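Local coordinates for SusD superfamily protein (Bacteroides thetaiotaomicron VPI-5482, PDB 3HDX) that probably binds polysaccharide at the outer membrane as part of carbohydrate uptake, at residues Q190-A204 / Y219-N231. Residues are numbered along the deposited sequence; the frame is centred on the assembly and turned at random. Where two conformers were deposited one is given.
With EDO (1,2-ethanediol), chain B.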
loop_
_atom_site.group_PDB
_atom_site.type_symbol
_atom_site.label_atom_id
_atom_site.label_comp_id
_atom_site.label_asym_id
_atom_site.label_seq_id
_atom_site.Cartn_x
_atom_site.Cartn_y
_atom_site.Cartn_z
ATOM N N GLN A 190 13.291 -12.464 2.939
ATOM C CA GLN A 190 12.269 -11.805 3.789
ATOM C C GLN A 190 12.179 -10.322 3.420
ATOM O O GLN A 190 13.186 -9.647 3.265
ATOM C CB GLN A 190 12.619 -11.918 5.263
ATOM C CG GLN A 190 12.479 -13.304 5.821
ATOM C CD GLN A 190 12.985 -13.419 7.251
ATOM O OE1 GLN A 190 13.224 -12.401 7.914
ATOM N NE2 GLN A 190 13.087 -14.668 7.759
ATOM N N GLY A 191 10.959 -9.819 3.263
ATOM C CA GLY A 191 10.794 -8.413 2.861
ATOM C C GLY A 191 11.157 -8.110 1.436
ATOM O O GLY A 191 11.299 -6.941 1.080
ATOM N N LYS A 192 11.328 -9.157 0.618
ATOM C CA LYS A 192 11.720 -8.997 -0.786
ATOM C C LYS A 192 10.689 -9.663 -1.706
ATOM O O LYS A 192 10.109 -9.014 -2.599
ATOM C CB LYS A 192 13.173 -9.485 -0.991
ATOM C CG LYS A 192 14.130 -8.658 -0.097
ATOM C CD LYS A 192 15.588 -8.754 -0.436
ATOM C CE LYS A 192 16.398 -7.746 0.377
ATOM N NZ LYS A 192 17.855 -7.816 -0.010
ATOM N N LEU A 193 10.431 -10.933 -1.480
ATOM C CA LEU A 193 9.430 -11.676 -2.255
ATOM C C LEU A 193 8.037 -11.709 -1.591
ATOM O O LEU A 193 7.935 -11.719 -0.359
ATOM C CB LEU A 193 9.913 -13.117 -2.472
ATOM C CG LEU A 193 11.254 -13.219 -3.225
ATOM C CD1 LEU A 193 11.645 -14.683 -3.271
ATOM C CD2 LEU A 193 11.245 -12.594 -4.644
ATOM N N PHE A 194 6.997 -11.734 -2.433
ATOM C CA PHE A 194 5.615 -11.850 -2.029
ATOM C C PHE A 194 5.468 -13.240 -1.362
ATOM O O PHE A 194 5.787 -14.262 -1.994
ATOM C CB PHE A 194 4.774 -11.729 -3.299
ATOM C CG PHE A 194 3.376 -11.310 -3.083
ATOM C CD1 PHE A 194 2.410 -12.230 -2.773
ATOM C CD2 PHE A 194 2.988 -9.992 -3.333
ATOM C CE1 PHE A 194 1.115 -11.852 -2.590
ATOM C CE2 PHE A 194 1.657 -9.619 -3.175
ATOM C CZ PHE A 194 0.733 -10.570 -2.826
ATOM N N ASN A 195 5.046 -13.280 -0.102
ATOM C CA ASN A 195 4.908 -14.538 0.619
ATOM C C ASN A 195 3.438 -14.838 0.863
ATOM O O ASN A 195 2.534 -14.065 0.474
ATOM C CB ASN A 195 5.760 -14.473 1.908
ATOM C CG ASN A 195 5.268 -13.416 2.901
ATOM O OD1 ASN A 195 4.128 -13.479 3.347
ATOM N ND2 ASN A 195 6.143 -12.465 3.263
ATOM N N LYS A 196 3.167 -15.964 1.510
ATOM C CA LYS A 196 1.782 -16.383 1.713
ATOM C C LYS A 196 0.972 -15.303 2.460
ATOM O O LYS A 196 -0.210 -15.049 2.121
ATOM C CB LYS A 196 1.701 -17.691 2.471
ATOM C CG LYS A 196 0.351 -18.388 2.411
ATOM C CD LYS A 196 0.217 -19.554 3.401
ATOM C CE LYS A 196 1.139 -20.741 3.193
ATOM N NZ LYS A 196 0.871 -21.393 1.856
ATOM N N LEU A 197 1.586 -14.690 3.482
ATOM C CA LEU A 197 0.902 -13.644 4.257
ATOM C C LEU A 197 0.713 -12.351 3.462
ATOM O O LEU A 197 -0.285 -11.629 3.667
ATOM C CB LEU A 197 1.529 -13.415 5.618
ATOM C CG LEU A 197 1.546 -14.653 6.523
ATOM C CD1 LEU A 197 2.079 -14.280 7.965
ATOM C CD2 LEU A 197 0.117 -15.321 6.587
ATOM N N SER A 198 1.643 -12.067 2.540
ATOM C CA SER A 198 1.448 -10.933 1.609
ATOM C C SER A 198 0.098 -11.113 0.892
ATOM O O SER A 198 -0.723 -10.193 0.819
ATOM C CB SER A 198 2.567 -10.884 0.563
ATOM O OG SER A 198 3.856 -10.963 1.146
ATOM N N ALA A 199 -0.154 -12.316 0.378
ATOM C CA ALA A 199 -1.434 -12.602 -0.333
ATOM C C ALA A 199 -2.634 -12.451 0.590
ATOM O O ALA A 199 -3.646 -11.848 0.224
ATOM C CB ALA A 199 -1.404 -13.991 -0.990
ATOM N N TYR A 200 -2.526 -13.019 1.798
ATOM C CA TYR A 200 -3.604 -12.836 2.791
ATOM C C TYR A 200 -3.878 -11.366 3.111
ATOM O O TYR A 200 -5.032 -11.003 3.349
ATOM C CB TYR A 200 -3.364 -13.640 4.074
ATOM C CG TYR A 200 -3.759 -15.101 4.004
ATOM C CD1 TYR A 200 -5.090 -15.466 3.969
ATOM C CD2 TYR A 200 -2.808 -16.105 3.961
ATOM C CE1 TYR A 200 -5.477 -16.801 3.923
ATOM C CE2 TYR A 200 -3.184 -17.460 3.958
ATOM C CZ TYR A 200 -4.502 -17.803 3.919
ATOM O OH TYR A 200 -4.902 -19.105 3.877
ATOM N N SER A 201 -2.839 -10.543 3.107
ATOM C CA SER A 201 -2.991 -9.115 3.412
ATOM C C SER A 201 -3.801 -8.415 2.332
ATOM O O SER A 201 -4.625 -7.546 2.652
ATOM C CB SER A 201 -1.638 -8.404 3.653
ATOM O OG SER A 201 -0.944 -8.092 2.461
ATOM N N VAL A 202 -3.588 -8.808 1.072
ATOM C CA VAL A 202 -4.360 -8.245 -0.032
ATOM C C VAL A 202 -5.812 -8.691 0.139
ATOM O O VAL A 202 -6.723 -7.886 -0.064
ATOM C CB VAL A 202 -3.743 -8.566 -1.430
ATOM C CG1 VAL A 202 -4.569 -7.888 -2.534
ATOM C CG2 VAL A 202 -2.287 -8.128 -1.490
ATOM N N LEU A 203 -6.039 -9.987 0.411
ATOM C CA LEU A 203 -7.414 -10.490 0.669
ATOM C C LEU A 203 -8.100 -9.703 1.771
ATOM O O LEU A 203 -9.236 -9.269 1.609
ATOM C CB LEU A 203 -7.434 -11.992 1.015
ATOM C CG LEU A 203 -7.248 -12.954 -0.158
ATOM C CD1 LEU A 203 -7.084 -14.352 0.416
ATOM C CD2 LEU A 203 -8.472 -12.915 -1.057
ATOM N N ALA A 204 -7.400 -9.518 2.890
ATOM C CA ALA A 204 -7.986 -8.784 4.013
ATOM C C ALA A 204 -8.449 -7.383 3.591
ATOM O O ALA A 204 -9.540 -6.953 3.930
ATOM C CB ALA A 204 -6.988 -8.687 5.205
ATOM N N TYR A 219 -9.091 -13.110 7.801
ATOM C CA TYR A 219 -7.802 -13.004 7.142
ATOM C C TYR A 219 -6.786 -12.207 7.947
ATOM O O TYR A 219 -5.617 -12.587 8.017
ATOM C CB TYR A 219 -7.936 -12.418 5.723
ATOM C CG TYR A 219 -8.717 -13.288 4.756
ATOM C CD1 TYR A 219 -8.473 -14.663 4.658
ATOM C CD2 TYR A 219 -9.662 -12.731 3.897
ATOM C CE1 TYR A 219 -9.190 -15.448 3.751
ATOM C CE2 TYR A 219 -10.348 -13.501 2.986
ATOM C CZ TYR A 219 -10.121 -14.861 2.928
ATOM O OH TYR A 219 -10.790 -15.647 1.996
ATOM N N SER A 220 -7.209 -11.098 8.560
ATOM C CA SER A 220 -6.305 -10.307 9.408
ATOM C C SER A 220 -5.831 -11.169 10.586
ATOM O O SER A 220 -4.646 -11.159 10.962
ATOM C CB SER A 220 -7.013 -9.041 9.916
ATOM O OG SER A 220 -7.389 -8.176 8.859
ATOM N N ALA A 221 -6.764 -11.921 11.178
ATOM C CA ALA A 221 -6.440 -12.846 12.285
ATOM C C ALA A 221 -5.400 -13.874 11.846
ATOM O O ALA A 221 -4.421 -14.124 12.527
ATOM C CB ALA A 221 -7.716 -13.538 12.813
ATOM N N PHE A 222 -5.570 -14.408 10.653
ATOM C CA PHE A 222 -4.662 -15.435 10.152
ATOM C C PHE A 222 -3.247 -14.860 10.039
ATOM O O PHE A 222 -2.261 -15.483 10.419
ATOM C CB PHE A 222 -5.131 -15.995 8.803
ATOM C CG PHE A 222 -4.369 -17.189 8.365
ATOM C CD1 PHE A 222 -4.794 -18.458 8.754
ATOM C CD2 PHE A 222 -3.211 -17.066 7.622
ATOM C CE1 PHE A 222 -4.052 -19.606 8.392
ATOM C CE2 PHE A 222 -2.427 -18.187 7.284
ATOM C CZ PHE A 222 -2.878 -19.473 7.654
ATOM N N ILE A 223 -3.156 -13.649 9.509
ATOM C CA ILE A 223 -1.874 -12.969 9.383
ATOM C C ILE A 223 -1.172 -12.756 10.727
ATOM O O ILE A 223 0.003 -13.088 10.901
ATOM C CB ILE A 223 -2.025 -11.610 8.628
ATOM C CG1 ILE A 223 -2.499 -11.836 7.194
ATOM C CG2 ILE A 223 -0.701 -10.849 8.626
ATOM C CD1 ILE A 223 -3.160 -10.580 6.591
ATOM N N ILE A 224 -1.921 -12.210 11.680
ATOM C CA ILE A 224 -1.390 -11.947 13.011
ATOM C C ILE A 224 -0.920 -13.228 13.674
ATOM O O ILE A 224 0.180 -13.273 14.271
ATOM C CB ILE A 224 -2.460 -11.245 13.888
ATOM C CG1 ILE A 224 -2.701 -9.818 13.356
ATOM C CG2 ILE A 224 -2.042 -11.204 15.370
ATOM C CD1 ILE A 224 -4.012 -9.165 13.774
ATOM N N ASP A 225 -1.732 -14.271 13.519
ATOM C CA ASP A 225 -1.431 -15.558 14.156
ATOM C C ASP A 225 -0.287 -16.312 13.497
ATOM O O ASP A 225 0.237 -17.214 14.117
ATOM C CB ASP A 225 -2.683 -16.417 14.266
ATOM C CG ASP A 225 -3.738 -15.818 15.195
ATOM O OD1 ASP A 225 -3.364 -15.013 16.095
ATOM O OD2 ASP A 225 -4.934 -16.161 15.003
ATOM N N HIS A 226 0.064 -15.995 12.252
ATOM C CA HIS A 226 1.183 -16.645 11.585
ATOM C C HIS A 226 2.366 -15.731 11.305
ATOM O O HIS A 226 3.282 -16.131 10.573
ATOM C CB HIS A 226 0.685 -17.277 10.287
ATOM C CG HIS A 226 -0.268 -18.395 10.524
ATOM N ND1 HIS A 226 -1.592 -18.178 10.792
ATOM C CD2 HIS A 226 -0.054 -19.726 10.682
ATOM C CE1 HIS A 226 -2.188 -19.344 10.986
ATOM N NE2 HIS A 226 -1.276 -20.303 10.921
ATOM N N ALA A 227 2.387 -14.545 11.921
ATOM C CA ALA A 227 3.429 -13.549 11.618
ATOM C C ALA A 227 4.850 -14.110 11.804
ATOM O O ALA A 227 5.763 -13.790 11.035
ATOM C CB ALA A 227 3.233 -12.308 12.497
ATOM N N SER A 228 5.034 -14.922 12.849
ATOM C CA SER A 228 6.383 -15.491 13.108
ATOM C C SER A 228 6.887 -16.341 11.944
ATOM O O SER A 228 8.107 -16.436 11.739
ATOM C CB SER A 228 6.447 -16.293 14.417
ATOM O OG SER A 228 5.673 -17.455 14.313
ATOM N N GLU A 229 5.983 -16.905 11.141
ATOM C CA GLU A 229 6.404 -17.767 10.016
ATOM C C GLU A 229 7.174 -17.005 8.945
ATOM O O GLU A 229 7.966 -17.597 8.225
ATOM C CB GLU A 229 5.205 -18.451 9.365
ATOM C CG GLU A 229 4.381 -19.350 10.273
ATOM C CD GLU A 229 5.007 -20.701 10.521
ATOM O OE1 GLU A 229 6.117 -20.966 9.963
ATOM O OE2 GLU A 229 4.364 -21.473 11.300
ATOM N N ILE A 230 6.892 -15.703 8.808
ATOM C CA ILE A 230 7.579 -14.838 7.848
ATOM C C ILE A 230 8.559 -13.881 8.536
ATOM O O ILE A 230 9.147 -13.002 7.889
ATOM C CB ILE A 230 6.565 -14.053 6.986
ATOM C CG1 ILE A 230 5.770 -13.019 7.809
ATOM C CG2 ILE A 230 5.586 -14.994 6.265
ATOM C CD1 ILE A 230 5.014 -12.018 6.937
ATOM N N ASN A 231 8.720 -14.049 9.856
ATOM C CA ASN A 231 9.551 -13.178 10.672
ATOM C C ASN A 231 9.061 -11.709 10.690
ATOM O O ASN A 231 9.866 -10.788 10.629
ATOM C CB ASN A 231 11.034 -13.263 10.268
ATOM C CG ASN A 231 11.961 -12.701 11.336
ATOM O OD1 ASN A 231 11.716 -12.866 12.540
ATOM N ND2 ASN A 231 13.038 -12.060 10.899
HETATM C C1 EDO B . 18.623 -11.186 -3.420
HETATM O O1 EDO B . 18.467 -10.106 -2.491
HETATM C C2 EDO B . 18.412 -12.475 -2.644
HETATM O O2 EDO B . 19.421 -12.646 -1.644
#
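Leu197 faces Ile223 and Ala204 faces Tyr219 where helices 196-204 and 219-226 pack antiparallel, their axes 8.8 Å apart at closest and their N-to-C directions 153° apart. The Tyr200 ring meets two aromatic neighbours: Phe222 lies over one face, offset toward the rim, with CE2 of Tyr200 3.5 Å from CE2 of Phe222, while Tyr219 CD1 comes to its edge. The Tyr200 and Phe222 planes are inclined by 33°, so the pair is oblique. With CG anti to the backbone N (chi1 -170°), the Phe222 ring offers its other face to His226 ND1, which donates to Phe222 O at 2.8 Å. Replacing Tyr200 by an alanine would probably open a gap between Tyr219 and Phe222, leaving one Phe222 face and Tyr219 CD1 without this partner. Leu203 CB makes a CH-pi contact over the Tyr219 face, 4.0 Å from its centroid. Two successive helices folded back on each other like this form a helical hairpin, consistent with the TPR-like helical architecture of SusD proteins. Toward its open end, Leu197 CD1 meets Ile230 CD1 at 3.8 Å, and Ile230 CG2 abuts Asn195 OD1. That oxygen caps helix 196-204 by accepting from Ser198 N, and Asn195 N donates to Ser198 OG, completing a capping box. Beyond it, Asn231 ND2 donates to Gln190 OE1 in a near-straight bond (3.0 Å), while Gln190 NE2 is hydrogen-bonded to Gln173.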